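Local coordinates for adenosine deaminase (Burkholderia ambifaria, PDB 4GXW), which binds a zinc ion and probably catalyses the hydrolytic deamination of adenosine, adenine or a related purine, at residues R23-A28 with P355-L360; H44-A49 with A98-E103; D172-N177 with A209-T214; A215-F220 with R225-A230; Q279-E282 with M286-M289. All coordinates share one frame; numbering follows the deposited sequence.

Contact 1: residues R23-A28 with P355-L360; sequences RAFFHA and PEFDML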
# COMPACT_ATOMS: atom_id res chain seq x y z
N ARG A 23 -18.68 11.04 -3.75
CA ARG A 23 -17.29 11.48 -3.64
C ARG A 23 -17.00 12.16 -2.31
O ARG A 23 -15.93 11.97 -1.74
CB ARG A 23 -16.90 12.37 -4.82
CG ARG A 23 -16.91 11.62 -6.15
CD ARG A 23 -16.55 12.50 -7.34
NE ARG A 23 -16.54 11.69 -8.55
CZ ARG A 23 -17.56 11.60 -9.40
NH1 ARG A 23 -18.67 12.30 -9.19
NH2 ARG A 23 -17.46 10.82 -10.46
N ALA A 24 -17.97 12.93 -1.80
CA ALA A 24 -17.82 13.58 -0.51
C ALA A 24 -17.73 12.52 0.59
O ALA A 24 -16.93 12.66 1.52
CB ALA A 24 -18.98 14.54 -0.25
N PHE A 25 -18.55 11.47 0.48
CA PHE A 25 -18.52 10.36 1.43
C PHE A 25 -17.15 9.68 1.44
O PHE A 25 -16.55 9.52 2.49
CB PHE A 25 -19.64 9.35 1.12
CG PHE A 25 -19.57 8.10 1.96
CD1 PHE A 25 -20.06 8.08 3.26
CD2 PHE A 25 -19.03 6.93 1.44
CE1 PHE A 25 -20.00 6.93 4.03
CE2 PHE A 25 -18.97 5.78 2.20
CZ PHE A 25 -19.46 5.78 3.50
N PHE A 26 -16.66 9.29 0.26
CA PHE A 26 -15.40 8.55 0.21
C PHE A 26 -14.24 9.41 0.72
O PHE A 26 -13.33 8.90 1.38
CB PHE A 26 -15.11 8.05 -1.21
CG PHE A 26 -16.14 7.07 -1.71
CD1 PHE A 26 -16.47 5.95 -0.96
CD2 PHE A 26 -16.79 7.28 -2.92
CE1 PHE A 26 -17.42 5.05 -1.40
CE2 PHE A 26 -17.74 6.38 -3.37
CZ PHE A 26 -18.06 5.27 -2.61
N HIS A 27 -14.30 10.70 0.43
CA HIS A 27 -13.28 11.63 0.89
C HIS A 27 -13.27 11.80 2.41
O HIS A 27 -12.20 11.81 3.02
CB HIS A 27 -13.43 12.99 0.20
CG HIS A 27 -12.32 13.94 0.53
ND1 HIS A 27 -11.18 14.03 -0.24
CD2 HIS A 27 -12.16 14.81 1.55
CE1 HIS A 27 -10.36 14.93 0.30
NE2 HIS A 27 -10.94 15.41 1.39
N ALA A 28 -14.46 11.95 3.00
CA ALA A 28 -14.60 12.21 4.43
C ALA A 28 -14.27 11.00 5.31
O ALA A 28 -13.94 11.15 6.48
CB ALA A 28 -16.00 12.70 4.73
N PRO A 355 -18.67 5.55 14.98
CA PRO A 355 -19.75 6.55 14.95
C PRO A 355 -19.53 7.62 13.89
O PRO A 355 -20.51 8.15 13.34
CB PRO A 355 -19.69 7.20 16.34
CG PRO A 355 -18.94 6.27 17.19
CD PRO A 355 -18.06 5.45 16.32
N GLU A 356 -18.28 7.99 13.62
CA GLU A 356 -18.02 8.96 12.55
C GLU A 356 -18.50 8.41 11.22
O GLU A 356 -19.16 9.11 10.44
CB GLU A 356 -16.53 9.27 12.41
CG GLU A 356 -15.95 10.22 13.44
CD GLU A 356 -14.55 10.66 13.06
OE1 GLU A 356 -14.41 11.52 12.16
OE2 GLU A 356 -13.57 10.13 13.64
N PHE A 357 -18.15 7.15 10.94
CA PHE A 357 -18.59 6.50 9.72
C PHE A 357 -20.12 6.51 9.62
O PHE A 357 -20.68 6.82 8.57
CB PHE A 357 -18.07 5.05 9.67
CG PHE A 357 -18.40 4.32 8.39
CD1 PHE A 357 -19.67 3.81 8.16
CD2 PHE A 357 -17.42 4.11 7.44
CE1 PHE A 357 -19.96 3.15 6.98
CE2 PHE A 357 -17.70 3.45 6.25
CZ PHE A 357 -18.98 2.96 6.03
N ASP A 358 -20.78 6.14 10.71
CA ASP A 358 -22.23 6.08 10.75
C ASP A 358 -22.86 7.42 10.37
O ASP A 358 -23.83 7.47 9.61
CB ASP A 358 -22.74 5.64 12.13
CG ASP A 358 -22.41 4.19 12.45
OD1 ASP A 358 -22.10 3.40 11.53
OD2 ASP A 358 -22.49 3.84 13.66
N MET A 359 -22.30 8.51 10.90
CA MET A 359 -22.79 9.83 10.54
C MET A 359 -22.57 10.15 9.06
O MET A 359 -23.46 10.70 8.41
CB MET A 359 -22.17 10.92 11.41
CG MET A 359 -22.82 11.03 12.78
SD MET A 359 -22.31 12.49 13.70
CE MET A 359 -23.02 13.80 12.70
N LEU A 360 -21.40 9.80 8.53
CA LEU A 360 -21.12 10.05 7.12
C LEU A 360 -22.08 9.27 6.22
O LEU A 360 -22.52 9.79 5.19
CB LEU A 360 -19.67 9.70 6.79
CG LEU A 360 -18.62 10.60 7.46
CD1 LEU A 360 -17.21 10.12 7.15
CD2 LEU A 360 -18.81 12.07 7.04
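Phe25 and Leu360 interlock between two nearly antiparallel helix segments, whose axes are inclined at 171° and approach to 10.5 Å. That separation is wide, and side chains fill it. The Phe25 ring is the main bump on segment 23-28. It slides in beside the C-terminal end of segment 355-360, with CD1 3.6 Å from the carbonyl O of Leu360. The same rim of the ring also lies against Leu360 CB. Phe25 has CG anti to its own N (chi1 173°), which swings the ring out toward the partner helix although its CB is not aimed there. The far end of the ring reaches Phe357. This is a T-shaped pair: the edge of Phe25 points at the face of Phe357, the planes stand at 82°, and the centroids are 5.6 Å apart. The closest atoms are the two CZ carbons, Phe25 CZ and Phe357 CZ, at 3.8 Å. Leu360 is the bump from the other side. Its forked end rests on Ala28: CD2 lies 3.7 Å from Ala28 CB, and CD1 lies 3.5 Å from Ala28 O. The forked leucine end fits against the short alanine. Helix 325-338 borders both aromatic rings through Ile325, and Leu360 also touches Pro30. The contact joins helix 20-28, near the N terminus, to the long C-terminal helix 343-371. No hydrogen bond or salt bridge crosses between the segments. Their hold on each other is therefore apolar and aromatic, and depends on complementary shape.

Contact 2: residues H44-A49 with A98-E103; sequences HDTFVA and AYEYLE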
# COMPACT_ATOMS: atom_id res chain seq x y z
N HIS A 44 4.54 14.04 -9.63
CA HIS A 44 5.14 14.27 -10.94
C HIS A 44 6.11 15.44 -10.94
O HIS A 44 7.23 15.34 -11.44
CB HIS A 44 4.06 14.48 -12.00
CG HIS A 44 4.60 14.85 -13.35
ND1 HIS A 44 4.89 16.14 -13.71
CD2 HIS A 44 4.89 14.08 -14.43
CE1 HIS A 44 5.35 16.16 -14.95
NE2 HIS A 44 5.36 14.93 -15.41
N ASP A 45 5.71 16.56 -10.34
CA ASP A 45 6.55 17.75 -10.37
C ASP A 45 7.78 17.64 -9.45
O ASP A 45 8.81 18.28 -9.69
CB ASP A 45 5.73 19.00 -10.08
CG ASP A 45 4.71 19.30 -11.17
OD1 ASP A 45 4.73 18.63 -12.22
OD2 ASP A 45 3.89 20.22 -10.97
N THR A 46 7.69 16.82 -8.42
CA THR A 46 8.86 16.55 -7.59
C THR A 46 9.83 15.64 -8.33
O THR A 46 11.05 15.81 -8.23
CB THR A 46 8.46 15.98 -6.22
OG1 THR A 46 7.68 16.97 -5.54
CG2 THR A 46 9.69 15.64 -5.39
N PHE A 47 9.29 14.68 -9.08
CA PHE A 47 10.08 13.82 -9.95
C PHE A 47 10.88 14.68 -10.94
O PHE A 47 12.08 14.47 -11.15
CB PHE A 47 9.16 12.83 -10.69
CG PHE A 47 9.86 11.62 -11.26
CD1 PHE A 47 10.61 11.71 -12.42
CD2 PHE A 47 9.74 10.38 -10.65
CE1 PHE A 47 11.24 10.59 -12.95
CE2 PHE A 47 10.37 9.26 -11.17
CZ PHE A 47 11.12 9.37 -12.32
N VAL A 48 10.20 15.67 -11.54
CA VAL A 48 10.85 16.62 -12.43
C VAL A 48 11.99 17.38 -11.75
O VAL A 48 13.09 17.47 -12.30
CB VAL A 48 9.81 17.61 -13.00
CG1 VAL A 48 10.49 18.79 -13.69
CG2 VAL A 48 8.88 16.89 -13.96
N ALA A 49 11.74 17.90 -10.55
CA ALA A 49 12.74 18.66 -9.81
C ALA A 49 13.96 17.81 -9.50
O ALA A 49 15.10 18.27 -9.65
CB ALA A 49 12.14 19.22 -8.53
N ALA A 98 8.87 11.57 1.59
CA ALA A 98 8.08 11.06 2.71
C ALA A 98 7.08 12.11 3.19
O ALA A 98 5.90 11.82 3.39
CB ALA A 98 8.99 10.60 3.85
N TYR A 99 7.56 13.34 3.33
CA TYR A 99 6.72 14.44 3.81
C TYR A 99 5.59 14.71 2.81
O TYR A 99 4.44 14.89 3.22
CB TYR A 99 7.58 15.69 4.00
CG TYR A 99 6.84 16.93 4.46
CD1 TYR A 99 6.52 17.11 5.79
CD2 TYR A 99 6.50 17.92 3.55
CE1 TYR A 99 5.86 18.26 6.21
CE2 TYR A 99 5.84 19.08 3.96
CZ TYR A 99 5.52 19.23 5.29
OH TYR A 99 4.87 20.38 5.71
N GLU A 100 5.91 14.71 1.52
CA GLU A 100 4.90 15.01 0.50
C GLU A 100 3.86 13.89 0.37
O GLU A 100 2.68 14.17 0.16
CB GLU A 100 5.55 15.34 -0.85
CG GLU A 100 6.34 16.64 -0.79
CD GLU A 100 6.93 17.08 -2.11
OE1 GLU A 100 6.80 16.35 -3.12
OE2 GLU A 100 7.54 18.18 -2.14
N TYR A 101 4.30 12.64 0.49
CA TYR A 101 3.36 11.52 0.49
C TYR A 101 2.39 11.66 1.67
O TYR A 101 1.17 11.58 1.49
CB TYR A 101 4.08 10.16 0.54
CG TYR A 101 3.18 9.07 1.08
CD1 TYR A 101 1.99 8.74 0.43
CD2 TYR A 101 3.50 8.41 2.25
CE1 TYR A 101 1.14 7.76 0.95
CE2 TYR A 101 2.66 7.43 2.78
CZ TYR A 101 1.49 7.11 2.12
OH TYR A 101 0.68 6.13 2.65
N LEU A 102 2.92 11.91 2.86
CA LEU A 102 2.08 11.99 4.04
C LEU A 102 1.13 13.19 3.98
O LEU A 102 -0.02 13.09 4.43
CB LEU A 102 2.92 11.98 5.33
CG LEU A 102 3.65 10.65 5.57
CD1 LEU A 102 4.72 10.78 6.65
CD2 LEU A 102 2.67 9.54 5.92
N GLU A 103 1.59 14.30 3.41
CA GLU A 103 0.70 15.44 3.16
C GLU A 103 -0.46 15.05 2.25
O GLU A 103 -1.62 15.38 2.52
CB GLU A 103 1.48 16.60 2.53
CG GLU A 103 0.59 17.80 2.24
CD GLU A 103 1.34 18.99 1.68
OE1 GLU A 103 2.48 18.82 1.18
OE2 GLU A 103 0.77 20.11 1.72
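Thr46 OG1 donates a short hydrogen bond of 2.6 Å to Glu100 OE1. The hydroxyl comes in on the syn lone pair of OE1, the side that faces the other carboxylate oxygen. It remains farther from that second oxygen, with Thr46 OG1 3.6 Å from Glu100 OE2. The bond spans two helices whose nearest CA atoms, those of Thr46 and Glu100, are 9.1 Å apart. Both side chains leave their helices toward the partner. In Thr46 the hydroxyl lies anti to the carbonyl carbon (chi1 -63°), which puts OG1 at the front and leaves the methyl CG2 3.7 Å from Glu100 OE1. Glu100 bridges most of the gap with a chain that is extended beyond CG (chi2 -176°). The carboxylate has further partners. OE2 makes a salt bridge with Arg96, one turn earlier on the same helix, and Arg43 forms a long, weak ion pair with OE1. These positive groups probably stabilise the negative charge and help fix the rotation of the carboxylate. Arg43 also makes a salt bridge with Glu103, so the residue just before His44 is tied to helix 91-106 as well. Within segment 44-49, His44 ND1 donates to Asp45 OD1 at 2.9 Å, and the acceptor lies in the plane of the imidazole ring. The buried area across the contact is small, 70 Å², so it is a polar bridge with little packing. It links helix 44-54 to helix 91-106, which precedes strand 110-117 of the TIM-barrel fold of the adenosine deaminase family.

Contact 3: residues D172-N177 with A209-T214; sequences DWMKAN and AGFRTT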
# COMPACT_ATOMS: atom_id res chain seq x y z
N ASP A 172 19.78 -6.03 10.22
CA ASP A 172 20.97 -5.53 10.91
C ASP A 172 20.95 -4.00 11.00
O ASP A 172 21.19 -3.41 12.06
CB ASP A 172 22.26 -5.99 10.20
CG ASP A 172 22.52 -7.49 10.34
OD1 ASP A 172 22.00 -8.12 11.28
OD2 ASP A 172 23.29 -8.03 9.51
N TRP A 173 20.66 -3.35 9.88
CA TRP A 173 20.57 -1.89 9.86
C TRP A 173 19.51 -1.38 10.82
O TRP A 173 19.73 -0.40 11.54
CB TRP A 173 20.26 -1.39 8.45
CG TRP A 173 21.43 -1.39 7.53
CD1 TRP A 173 22.74 -1.13 7.86
CD2 TRP A 173 21.42 -1.66 6.12
NE1 TRP A 173 23.53 -1.22 6.74
CE2 TRP A 173 22.74 -1.55 5.66
CE3 TRP A 173 20.41 -1.98 5.21
CZ2 TRP A 173 23.08 -1.76 4.32
CZ3 TRP A 173 20.75 -2.18 3.88
CH2 TRP A 173 22.08 -2.08 3.46
N MET A 174 18.35 -2.03 10.83
CA MET A 174 17.23 -1.62 11.67
C MET A 174 17.58 -1.72 13.15
O MET A 174 17.28 -0.82 13.93
CB MET A 174 15.98 -2.43 11.36
CG MET A 174 15.38 -2.11 9.98
SD MET A 174 14.12 -3.28 9.47
CE MET A 174 12.85 -3.00 10.71
N LYS A 175 18.23 -2.82 13.53
CA LYS A 175 18.67 -3.02 14.91
C LYS A 175 19.66 -1.96 15.38
O LYS A 175 19.67 -1.59 16.56
CB LYS A 175 19.30 -4.41 15.07
CG LYS A 175 18.28 -5.53 15.10
CD LYS A 175 18.92 -6.90 15.33
CE LYS A 175 19.53 -7.46 14.06
NZ LYS A 175 19.85 -8.92 14.18
N ALA A 176 20.49 -1.47 14.45
CA ALA A 176 21.53 -0.49 14.76
C ALA A 176 20.98 0.93 14.78
O ALA A 176 21.68 1.87 15.17
CB ALA A 176 22.67 -0.60 13.74
N ASN A 177 19.73 1.10 14.33
CA ASN A 177 19.12 2.41 14.21
C ASN A 177 17.68 2.41 14.69
O ASN A 177 16.78 2.83 13.96
CB ASN A 177 19.13 2.87 12.75
CG ASN A 177 20.53 3.12 12.23
OD1 ASN A 177 21.08 4.21 12.38
ND2 ASN A 177 21.11 2.10 11.59
N ALA A 209 14.13 -9.73 16.79
CA ALA A 209 14.49 -8.36 17.17
C ALA A 209 13.27 -7.57 17.63
O ALA A 209 13.38 -6.38 17.93
CB ALA A 209 15.17 -7.65 16.00
N GLY A 210 12.10 -8.22 17.66
CA GLY A 210 10.89 -7.58 18.14
C GLY A 210 10.08 -6.84 17.08
O GLY A 210 9.13 -6.14 17.41
N PHE A 211 10.46 -6.99 15.82
CA PHE A 211 9.74 -6.31 14.74
C PHE A 211 8.54 -7.10 14.27
O PHE A 211 8.54 -8.34 14.30
CB PHE A 211 10.69 -6.03 13.57
CG PHE A 211 11.75 -5.02 13.88
CD1 PHE A 211 11.41 -3.69 14.11
CD2 PHE A 211 13.08 -5.39 13.97
CE1 PHE A 211 12.39 -2.75 14.42
CE2 PHE A 211 14.07 -4.45 14.27
CZ PHE A 211 13.72 -3.14 14.51
N ARG A 212 7.51 -6.38 13.82
CA ARG A 212 6.41 -7.01 13.09
C ARG A 212 6.85 -7.29 11.66
O ARG A 212 7.86 -6.75 11.20
CB ARG A 212 5.17 -6.13 13.11
CG ARG A 212 4.49 -6.06 14.47
CD ARG A 212 3.38 -5.08 14.39
NE ARG A 212 2.39 -5.09 15.46
CZ ARG A 212 2.24 -4.11 16.34
NH1 ARG A 212 3.05 -3.06 16.30
NH2 ARG A 212 1.30 -4.19 17.27
N THR A 213 6.12 -8.16 10.97
CA THR A 213 6.45 -8.47 9.59
C THR A 213 5.20 -8.59 8.73
O THR A 213 4.13 -8.98 9.19
CB THR A 213 7.31 -9.77 9.45
OG1 THR A 213 6.50 -10.93 9.67
CG2 THR A 213 8.51 -9.81 10.39
N THR A 214 5.39 -8.27 7.46
CA THR A 214 4.36 -8.45 6.44
C THR A 214 5.06 -8.96 5.18
O THR A 214 6.29 -9.00 5.13
CB THR A 214 3.57 -7.14 6.18
OG1 THR A 214 2.47 -7.41 5.29
CG2 THR A 214 4.46 -6.05 5.61
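The terminal methyl of Met174 sits almost exactly over the centre of the Phe211 ring. Met174 CE is 3.6 Å from the Phe211 centroid and only 7° off the ring normal, a CH-pi contact of near-perpendicular approach. The sulfur stands behind the methyl on almost the same line, with SD 5.0 Å from that centroid. The pair is thus a Met-aromatic contact in which the methyl does the touching. The bend at chi3 (64°) folds CE back over the ring, and Met174 CB also leans on its outer rim, 3.9 Å from Phe211 CZ. Lys175 works differently. Its CG lies near the plane of the Phe211 ring, at the edge, and also 3.9 Å from Ala209 CB. Beyond CG the chain bends, and NZ forms a long salt bridge with Asp172. Only the aliphatic part of the lysine therefore meets the other segment. Gly210 follows the end of helix 200-208 with a positive phi, in a Schellman motif. This turn leads the chain into Phe211 and then strand 212-217. Met174 also touches Ile185, so this one side chain touches both strand 184-188 and the lead-in to strand 212-217. No hydrogen bond crosses between the segments. The chemistry implies dispersion and weak CH-pi attraction, with the lysine charge directed toward its own helix.

Contact 4: residues A215-F220 with R225-A230; sequences AHAGEF and RNVETA. With ZN (zinc ion), chain C.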
# COMPACT_ATOMS: atom_id res chain seq x y z
N ALA A 215 4.29 -9.37 4.18
CA ALA A 215 4.88 -9.87 2.94
C ALA A 215 3.93 -9.78 1.77
O ALA A 215 2.76 -10.14 1.90
CB ALA A 215 5.33 -11.34 3.11
N HIS A 216 4.43 -9.33 0.62
CA HIS A 216 3.72 -9.48 -0.65
C HIS A 216 3.70 -10.98 -0.99
O HIS A 216 4.76 -11.64 -1.01
CB HIS A 216 4.43 -8.72 -1.79
CG HIS A 216 4.21 -7.23 -1.79
ND1 HIS A 216 4.46 -6.43 -0.69
CD2 HIS A 216 3.79 -6.39 -2.77
CE1 HIS A 216 4.20 -5.17 -1.00
NE2 HIS A 216 3.79 -5.12 -2.25
N ALA A 217 2.52 -11.52 -1.26
CA ALA A 217 2.39 -12.94 -1.60
C ALA A 217 1.14 -13.16 -2.43
O ALA A 217 0.09 -12.56 -2.16
CB ALA A 217 2.34 -13.79 -0.34
N GLY A 218 1.23 -14.02 -3.44
CA GLY A 218 0.08 -14.33 -4.27
C GLY A 218 -0.28 -13.25 -5.29
O GLY A 218 -1.43 -13.18 -5.74
N GLU A 219 0.70 -12.41 -5.62
CA GLU A 219 0.58 -11.43 -6.69
C GLU A 219 1.09 -12.07 -7.99
O GLU A 219 1.75 -13.11 -7.95
CB GLU A 219 1.40 -10.17 -6.36
CG GLU A 219 1.07 -8.96 -7.23
CD GLU A 219 1.91 -7.73 -6.93
OE1 GLU A 219 2.79 -7.76 -6.03
OE2 GLU A 219 1.70 -6.70 -7.62
N PHE A 220 0.76 -11.48 -9.13
CA PHE A 220 1.22 -11.97 -10.44
C PHE A 220 0.76 -13.40 -10.74
O PHE A 220 1.38 -14.11 -11.53
CB PHE A 220 2.75 -11.91 -10.57
CG PHE A 220 3.36 -10.61 -10.12
CD1 PHE A 220 3.33 -9.50 -10.96
CD2 PHE A 220 3.99 -10.50 -8.88
CE1 PHE A 220 3.90 -8.30 -10.55
CE2 PHE A 220 4.56 -9.30 -8.48
CZ PHE A 220 4.51 -8.20 -9.32
N ARG A 225 0.42 -21.27 -2.42
CA ARG A 225 1.47 -21.78 -1.53
C ARG A 225 2.32 -20.66 -0.95
O ARG A 225 2.75 -20.72 0.20
CB ARG A 225 2.38 -22.77 -2.26
CG ARG A 225 2.07 -24.24 -2.00
CD ARG A 225 2.68 -25.15 -3.08
NE ARG A 225 4.15 -25.21 -3.06
CZ ARG A 225 4.96 -24.45 -3.79
NH1 ARG A 225 6.27 -24.60 -3.70
NH2 ARG A 225 4.46 -23.52 -4.61
N ASN A 226 2.56 -19.62 -1.74
CA ASN A 226 3.35 -18.49 -1.23
C ASN A 226 2.66 -17.78 -0.08
O ASN A 226 3.31 -17.28 0.84
CB ASN A 226 3.69 -17.48 -2.33
CG ASN A 226 4.77 -17.97 -3.27
OD1 ASN A 226 5.29 -19.09 -3.12
ND2 ASN A 226 5.13 -17.14 -4.24
N VAL A 227 1.33 -17.69 -0.15
CA VAL A 227 0.57 -17.11 0.96
C VAL A 227 0.70 -17.99 2.20
O VAL A 227 0.94 -17.49 3.31
CB VAL A 227 -0.91 -16.91 0.58
CG1 VAL A 227 -1.68 -16.23 1.71
CG2 VAL A 227 -1.01 -16.08 -0.70
N GLU A 228 0.52 -19.29 2.02
CA GLU A 228 0.69 -20.24 3.11
C GLU A 228 2.08 -20.14 3.75
O GLU A 228 2.22 -20.13 4.97
CB GLU A 228 0.43 -21.68 2.63
CG GLU A 228 0.54 -22.71 3.74
CD GLU A 228 0.44 -24.13 3.23
OE1 GLU A 228 0.84 -24.38 2.06
OE2 GLU A 228 -0.04 -24.99 4.00
N THR A 229 3.12 -20.06 2.91
CA THR A 229 4.48 -19.93 3.41
C THR A 229 4.67 -18.63 4.21
O THR A 229 5.26 -18.64 5.29
CB THR A 229 5.49 -20.02 2.26
OG1 THR A 229 5.38 -21.31 1.66
CG2 THR A 229 6.91 -19.83 2.77
N ALA A 230 4.15 -17.51 3.69
CA ALA A 230 4.27 -16.25 4.42
C ALA A 230 3.62 -16.34 5.80
O ALA A 230 4.21 -15.92 6.81
CB ALA A 230 3.66 -15.12 3.63
ZN ZN C . 2.95 -3.23 -3.16
O HOH W 1 2.40 -4.17 -4.80
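Ala215 and Ala217 face Ala230 within a beta-alpha-beta unit of the TIM-barrel fold. Strand 215-217 runs at 158° to helix segment 225-230, and their axes come within 8.2 Å. Side chains alternate along the strand. Ala215 and Ala217 both point toward the helix, while His216 between them points away from it, to the metal. The alanine methyls meet at a slant: Ala215 CB lies 4.2 Å from Ala230 CB. Ala217 CB sits over the turn of the helix backbone, 3.8 Å from Asn226 O, and Ala217 CA is 5.2 Å from Val227 CA. Such small side chains let strand and helix approach closely. Val227 lies alongside. Its CG2 branch, anti to the carbonyl carbon, leans against Ala217 and the N of Gly218. At Gly218, which has a positive phi, the chain turns away from the strand. Asn226 points its CB toward the same turn, while its ND2 hydrogen-bonds to Glu191 OE2 outside the segments. Glu191 also accepts from the N of Gly218 and the N of Glu219, so one carboxylate ties the helix to the strand end. The other face of the strand carries the zinc site, completed by His35, His37 and Asp301. His216 bonds the zinc ion through NE2 at 2.3 Å, and a water oxygen sits 2.0 Å from the zinc ion.

Contact 5: residues Q279-E282 with M286-M289; sequences QWAE and MRKM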
# COMPACT_ATOMS: atom_id res chain seq x y z
N GLN A 279 -14.11 -8.06 -18.21
CA GLN A 279 -14.15 -9.07 -17.16
C GLN A 279 -13.32 -8.72 -15.93
O GLN A 279 -13.36 -9.42 -14.93
CB GLN A 279 -13.71 -10.44 -17.71
CG GLN A 279 -14.85 -11.28 -18.28
CD GLN A 279 -14.43 -12.72 -18.51
OE1 GLN A 279 -13.67 -13.01 -19.44
NE2 GLN A 279 -14.90 -13.62 -17.66
N TRP A 280 -12.56 -7.63 -16.01
CA TRP A 280 -11.65 -7.25 -14.93
C TRP A 280 -12.33 -7.12 -13.57
O TRP A 280 -11.92 -7.77 -12.60
CB TRP A 280 -10.89 -5.97 -15.29
CG TRP A 280 -10.16 -5.36 -14.14
CD1 TRP A 280 -8.96 -5.76 -13.62
CD2 TRP A 280 -10.57 -4.23 -13.37
NE1 TRP A 280 -8.61 -4.95 -12.57
CE2 TRP A 280 -9.58 -4.00 -12.39
CE3 TRP A 280 -11.68 -3.38 -13.41
CZ2 TRP A 280 -9.67 -2.96 -11.46
CZ3 TRP A 280 -11.77 -2.35 -12.49
CH2 TRP A 280 -10.77 -2.15 -11.52
N ALA A 281 -13.37 -6.30 -13.49
CA ALA A 281 -14.06 -6.11 -12.21
C ALA A 281 -14.72 -7.40 -11.74
O ALA A 281 -14.75 -7.70 -10.54
CB ALA A 281 -15.09 -5.00 -12.33
N GLU A 282 -15.26 -8.16 -12.68
CA GLU A 282 -15.97 -9.40 -12.37
C GLU A 282 -15.07 -10.53 -11.86
O GLU A 282 -15.47 -11.29 -10.97
CB GLU A 282 -16.72 -9.88 -13.60
CG GLU A 282 -17.93 -9.05 -13.93
CD GLU A 282 -19.01 -9.21 -12.88
OE1 GLU A 282 -19.29 -10.37 -12.49
OE2 GLU A 282 -19.56 -8.18 -12.44
N MET A 286 -9.91 -10.34 -5.65
CA MET A 286 -10.24 -9.47 -4.52
C MET A 286 -11.75 -9.43 -4.27
O MET A 286 -12.19 -9.40 -3.11
CB MET A 286 -9.71 -8.05 -4.77
CG MET A 286 -10.05 -7.03 -3.69
SD MET A 286 -9.59 -5.34 -4.15
CE MET A 286 -10.74 -5.02 -5.48
N ARG A 287 -12.53 -9.47 -5.34
CA ARG A 287 -13.99 -9.38 -5.23
C ARG A 287 -14.57 -10.51 -4.37
O ARG A 287 -15.59 -10.32 -3.69
CB ARG A 287 -14.62 -9.39 -6.63
CG ARG A 287 -16.10 -9.07 -6.68
CD ARG A 287 -16.67 -9.35 -8.07
NE ARG A 287 -18.03 -8.85 -8.19
CZ ARG A 287 -18.33 -7.67 -8.72
NH1 ARG A 287 -19.60 -7.28 -8.79
NH2 ARG A 287 -17.36 -6.89 -9.18
N LYS A 288 -13.92 -11.66 -4.38
CA LYS A 288 -14.41 -12.86 -3.71
C LYS A 288 -13.87 -13.02 -2.29
O LYS A 288 -14.35 -13.86 -1.54
CB LYS A 288 -14.01 -14.12 -4.48
CG LYS A 288 -14.40 -14.17 -5.95
CD LYS A 288 -13.67 -15.33 -6.63
CE LYS A 288 -14.15 -15.57 -8.06
NZ LYS A 288 -13.52 -14.63 -9.03
N MET A 289 -12.86 -12.24 -1.92
CA MET A 289 -12.17 -12.50 -0.65
C MET A 289 -13.05 -12.35 0.62
O MET A 289 -13.03 -13.23 1.48
CB MET A 289 -10.84 -11.73 -0.56
CG MET A 289 -9.78 -12.26 -1.53
SD MET A 289 -8.35 -11.19 -1.72
CE MET A 289 -7.36 -11.61 -0.29
O HOH W 2 -14.04 -12.28 -8.84
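Arg287 reaches back to the backbone of Ala281, joining a short helix to the loop that follows it in this TIM-barrel protein. Arg287 NH2 donates to Ala281 O at 3.1 Å. The bond is bent, with an angle of 138° at the hydrogen, and the donor sits well above the carbonyl plane. Glu282 comes over one face of the same guanidinium. Its OE2 is 3.8 Å from Arg287 NH1, a long salt bridge in which no N-H points at the oxygen, so the attraction is one of charge alone. The two flat groups are inclined at 43°. A water donates to Glu282 O at 2.7 Å; its approach to Lys288 NZ is too short to be trusted as a bond. Arg287 can span the distance because its chain is extended from CG to NE, with CG anti to the backbone N. Glu282 instead bends at chi2 (-67°), which brings its carboxylate round toward the arginine. Beneath this surface layer, Met286 packs on Val264 and Ile296, side chains of the two strands 261-264 and 295-298. The stronger partner of Arg287 NH2 lies outside the segments and helps hold the guanidinium in place: NH2 is shared between Ala281 O and the carbonyl O of His320.

From the N terminus, helix 20-28 opens contact 1, which closes only at helix 343-371 and so encloses the other four. Contact 2 closes first, tying helix 44-54 to helix 91-106. Contact 3 follows, setting helix 164-176 against the turn that leads into strand 212-217. Contact 4 continues from the same strand and closes a short loop onto helix 224-232, beside the zinc. Contact 5 closes another short loop, between helix 280-283 and the chain leading to strand 295-298. Contacts 2 to 5 run in series, and none cross. Contacts 3 and 4 adjoin in sequence, with centres about 21 Å apart. Contacts 1 and 4 lie on opposite sides of the chain's centre.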